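2-hydroxychromene-2-carboxylate isomerase (Pseudomonas putida, PDB 2IMF) catalyses the reversible, glutathione-dependent isomerisation of 2-hydroxychromene-2-carboxylate to trans-o-hydroxybenzylidenepyruvate in naphthalene breakdown, and is a kappa-class glutathione transferase. Local coordinates at residues Gln68-Ala71 / Gln72-Gly75; Met186-Ser189 / Ala190-Arg193. One frame throughout, in Å; residues are numbered along the deposited sequence. Where two conformers were deposited one is given.

Contact 1: residues Gln68-Ala71 / Gln72-Gly75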
loop_
_atom_site.group_PDB
_atom_site.type_symbol
_atom_site.label_atom_id
_atom_site.label_comp_id
_atom_site.label_asym_id
_atom_site.label_seq_id
_atom_site.Cartn_x
_atom_site.Cartn_y
_atom_site.Cartn_z
ATOM N N GLN A 68 -3.346 -7.672 10.785
ATOM C CA GLN A 68 -2.804 -8.503 11.878
ATOM C C GLN A 68 -1.295 -8.717 11.803
ATOM O O GLN A 68 -0.608 -8.763 12.811
ATOM C CB GLN A 68 -3.475 -9.846 11.928
ATOM C CG GLN A 68 -4.924 -9.754 12.360
ATOM C CD GLN A 68 -5.173 -9.056 13.717
ATOM O OE1 GLN A 68 -4.529 -9.349 14.716
ATOM N NE2 GLN A 68 -6.086 -8.110 13.740
ATOM N N ARG A 69 -0.784 -8.813 10.579
ATOM C CA ARG A 69 0.663 -8.957 10.444
ATOM C C ARG A 69 1.351 -7.748 11.006
ATOM O O ARG A 69 2.333 -7.828 11.735
ATOM C CB ARG A 69 1.066 -9.185 8.970
ATOM C CG ARG A 69 0.733 -10.559 8.478
ATOM C CD ARG A 69 0.699 -10.524 6.921
ATOM N NE ARG A 69 0.529 -11.915 6.500
ATOM C CZ ARG A 69 0.082 -12.257 5.294
ATOM N NH1 ARG A 69 -0.114 -11.330 4.359
ATOM N NH2 ARG A 69 -0.058 -13.528 4.937
ATOM N N TRP A 70 0.882 -6.541 10.718
ATOM C CA TRP A 70 1.515 -5.379 11.271
ATOM C C TRP A 70 1.312 -5.228 12.778
ATOM O O TRP A 70 2.221 -4.760 13.458
ATOM C CB TRP A 70 0.944 -4.106 10.590
ATOM C CG TRP A 70 1.486 -3.889 9.188
ATOM C CD1 TRP A 70 0.860 -4.244 8.018
ATOM C CD2 TRP A 70 2.723 -3.329 8.824
ATOM N NE1 TRP A 70 1.638 -3.889 6.947
ATOM C CE2 TRP A 70 2.814 -3.340 7.412
ATOM C CE3 TRP A 70 3.800 -2.826 9.565
ATOM C CZ2 TRP A 70 3.953 -2.822 6.734
ATOM C CZ3 TRP A 70 4.887 -2.299 8.897
ATOM C CH2 TRP A 70 4.964 -2.331 7.503
ATOM N N ALA A 71 0.129 -5.603 13.243
ATOM C CA ALA A 71 -0.127 -5.483 14.697
ATOM C C ALA A 71 0.867 -6.410 15.407
ATOM O O ALA A 71 1.382 -6.050 16.472
ATOM C CB ALA A 71 -1.514 -5.899 14.970
ATOM N N GLN A 72 1.098 -7.583 14.844
ATOM C CA GLN A 72 2.082 -8.532 15.461
ATOM C C GLN A 72 3.479 -7.964 15.420
ATOM O O GLN A 72 4.197 -8.041 16.422
ATOM C CB GLN A 72 2.096 -9.852 14.716
ATOM C CG GLN A 72 0.847 -10.659 14.846
ATOM C CD GLN A 72 0.721 -11.392 16.177
ATOM O OE1 GLN A 72 -0.255 -11.205 16.918
ATOM N NE2 GLN A 72 1.703 -12.234 16.484
ATOM N N LEU A 73 3.884 -7.320 14.309
ATOM C CA LEU A 73 5.189 -6.685 14.244
ATOM C C LEU A 73 5.323 -5.639 15.280
ATOM O O LEU A 73 6.398 -5.432 15.854
ATOM C CB LEU A 73 5.479 -6.103 12.862
ATOM C CG LEU A 73 5.689 -7.110 11.720
ATOM C CD1 LEU A 73 5.800 -6.336 10.396
ATOM C CD2 LEU A 73 6.938 -8.003 11.938
ATOM N N TYR A 74 4.250 -4.877 15.507
ATOM C CA TYR A 74 4.303 -3.759 16.453
ATOM C C TYR A 74 4.058 -4.173 17.917
ATOM O O TYR A 74 4.276 -3.346 18.811
ATOM C CB TYR A 74 3.257 -2.703 16.043
ATOM C CG TYR A 74 3.586 -1.885 14.794
ATOM C CD1 TYR A 74 4.699 -2.153 13.974
ATOM C CD2 TYR A 74 2.751 -0.813 14.440
ATOM C CE1 TYR A 74 4.963 -1.374 12.867
ATOM C CE2 TYR A 74 3.007 -0.044 13.339
ATOM C CZ TYR A 74 4.141 -0.313 12.544
ATOM O OH TYR A 74 4.394 0.434 11.419
ATOM N N GLY A 75 3.614 -5.393 18.142
ATOM C CA GLY A 75 3.311 -5.886 19.493
ATOM C C GLY A 75 2.050 -5.337 20.102
ATOM O O GLY A 75 1.984 -5.202 21.339
#
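Y74 lies alongside W70 one turn further on, in the last turn of helix 57-74, and its side chain runs down the flank of the indole. Y74 CB rests 3.5 Å from W70 O, the same oxygen that takes the backbone N-H of Y74. CG and CD1 stay close to that oxygen, so the root of the ring is packed on the helix's own backbone. With CG turned beside the backbone N (chi1 -73°), the phenol points the same way as the tryptophan, and Y74 CE1 comes 3.8 Å from W70 CE3. At the tip, Y74 OH stands 3.8 Å from W70 CZ3. The two six-membered rings meet obliquely, planes at 72° and centroids 5.8 Å apart. L73 adds its CD1 to the same indole, 4.1 Å from W70 CE3.

The helix ends in a Schellman motif: G75 takes a positive phi of 74° and turns its N-H back to A71 O in a weak bond of 2.9 Å and to Q72 O at 3.2 Å.

The hydroxyl of Y74 is gripped by N181, a glutathione-binding residue, and by R20 of helix 12-28, while L16 of that helix touches both aromatic rings. From the second subunit, F185 meets the W70 ring and packs on L73, and M177 O of its strand 176-179 accepts a hydrogen bond from R69 NH1. This end of helix 57-74 therefore sits between helix 12-28 of its own chain and the dimer partner.

Contact 2: residues Met186-Ser189 / Ala190-Arg193; sequences MLES and AMGR
M186-S189 and A190-R193 are consecutive turns of alpha-helix 184-198, the C-terminal helix of this thioredoxin-like fold, joined by four i to i+4 backbone bonds. The N-H groups of A190, M191, G192 and R193 reach the carbonyls of M186, L187, E188 and S189 in turn; the one from M191 N to L187 O measures 2.9 Å.

On the buried side the same L187-M191 step carries the apolar contact. M191 is extended as far as SD and then bends (chi3 -80°), swinging its methyl back against the leucine: M191 CE lies 3.6 Å from L187 CG, with L187 CD2 close by. M191 CG packs on L187 CD1 at 4.0 Å, so both ends of the thioether bear on the branched leucine. L173 of strand 170-173 touches both side chains, and L21 and L24 of helix 12-28 cover L187 and M191 respectively. The carboxylate of E188 reaches the same helix, where its OE2 makes a salt bridge with R20.

R193 folds back along the outer surface instead. A bend at chi3 (-63°) lays one face of its guanidinium over S189 O, which already accepts the arginine's own N-H, and R193 NH1 comes 3.7 Å from S189 CB. At the guanidinium edge, in its plane, a water accepts from R193 NH2 at 2.9 Å and donates to M186 O at 2.7 Å, giving that carbonyl a second partner beside A190 N.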
loop_
_atom_site.group_PDB
_atom_site.type_symbol
_atom_site.label_atom_id
_atom_site.label_comp_id
_atom_site.label_asym_id
_atom_site.label_seq_id
_atom_site.Cartn_x
_atom_site.Cartn_y
_atom_site.Cartn_z
ATOM N N MET A 186 10.150 5.339 5.256
ATOM C CA MET A 186 10.793 6.383 4.457
ATOM C C MET A 186 10.820 7.686 5.195
ATOM O O MET A 186 11.804 8.489 5.062
ATOM C CB MET A 186 10.023 6.589 3.150
ATOM C CG MET A 186 10.092 5.396 2.209
ATOM S SD MET A 186 9.098 5.788 0.734
ATOM C CE MET A 186 9.336 4.364 -0.295
ATOM N N LEU A 187 9.786 7.992 5.970
ATOM C CA LEU A 187 9.801 9.181 6.795
ATOM C C LEU A 187 10.949 9.037 7.807
ATOM O O LEU A 187 11.672 10.030 8.040
ATOM C CB LEU A 187 8.487 9.231 7.570
ATOM C CG LEU A 187 8.417 10.336 8.659
ATOM C CD1 LEU A 187 8.571 11.788 8.200
ATOM C CD2 LEU A 187 7.186 10.260 9.432
ATOM N N GLU A 188 11.177 7.859 8.350
ATOM C CA GLU A 188 12.175 7.683 9.368
ATOM C C GLU A 188 13.514 7.911 8.679
ATOM O O GLU A 188 14.408 8.586 9.242
ATOM C CB GLU A 188 12.043 6.334 9.994
ATOM C CG GLU A 188 10.846 6.327 10.988
ATOM C CD GLU A 188 10.328 4.932 11.253
ATOM O OE1 GLU A 188 10.933 3.908 10.836
ATOM O OE2 GLU A 188 9.265 4.825 11.930
ATOM N N SER A 189 13.712 7.426 7.475
ATOM C CA SER A 189 14.995 7.652 6.814
ATOM C C SER A 189 15.218 9.144 6.527
ATOM O O SER A 189 16.395 9.667 6.702
ATOM C CB SER A 189 15.036 6.880 5.497
ATOM O OG SER A 189 15.205 5.516 5.742
ATOM N N ALA A 190 14.232 9.886 6.128
ATOM C CA ALA A 190 14.366 11.307 5.886
ATOM C C ALA A 190 14.709 12.008 7.203
ATOM O O ALA A 190 15.494 12.975 7.188
ATOM C CB ALA A 190 13.077 11.894 5.312
ATOM N N MET A 191 14.101 11.604 8.307
ATOM C CA MET A 191 14.387 12.241 9.580
ATOM C C MET A 191 15.826 12.005 9.929
ATOM O O MET A 191 16.483 12.952 10.386
ATOM C CB MET A 191 13.387 11.890 10.611
ATOM C CG MET A 191 11.974 12.324 10.220
ATOM S SD MET A 191 10.890 12.075 11.647
ATOM C CE MET A 191 10.616 10.356 11.523
ATOM N N GLY A 192 16.317 10.777 9.746
ATOM C CA GLY A 192 17.717 10.451 10.047
ATOM C C GLY A 192 18.624 11.290 9.192
ATOM O O GLY A 192 19.631 11.795 9.722
ATOM N N ARG A 193 18.361 11.441 7.909
ATOM C CA ARG A 193 19.233 12.269 7.069
ATOM C C ARG A 193 19.306 13.668 7.630
ATOM O O ARG A 193 20.388 14.273 7.628
ATOM C CB ARG A 193 18.748 12.268 5.606
ATOM C CG ARG A 193 19.068 10.948 4.858
ATOM C CD ARG A 193 18.865 10.982 3.329
ATOM N NE ARG A 193 17.444 11.236 2.981
ATOM C CZ ARG A 193 16.522 10.285 2.900
ATOM N NH1 ARG A 193 16.896 9.026 3.103
ATOM N NH2 ARG A 193 15.252 10.595 2.578
HETATM O O HOH W 1 13.104 8.707 2.698
#

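How the contacts relate
Contact 1 ends one helix and contact 2 lies within the C-terminal helix; their centres are 22 Å apart and their nearest atoms about 7 Å, without touching. Helix 12-28 connects them: R20 serves Y74 OH in contact 1 and E188 OE2 in contact 2. The dimer provides a second connection, because M186 packs on W70 of the second subunit. Contact 1 is nearer the glutathione-binding N181, whose side chain is about 3 Å from that of Y74 and about 8 Å from that of E188. A bound glutathione lies about 5 Å from the W70 side chain, and one about 8 Å from that of M186. Each contact also has a bound phosphate near it, probably from the crystallisation liquor: about 3 Å from the W70 side chain and about 5 Å from that of E188.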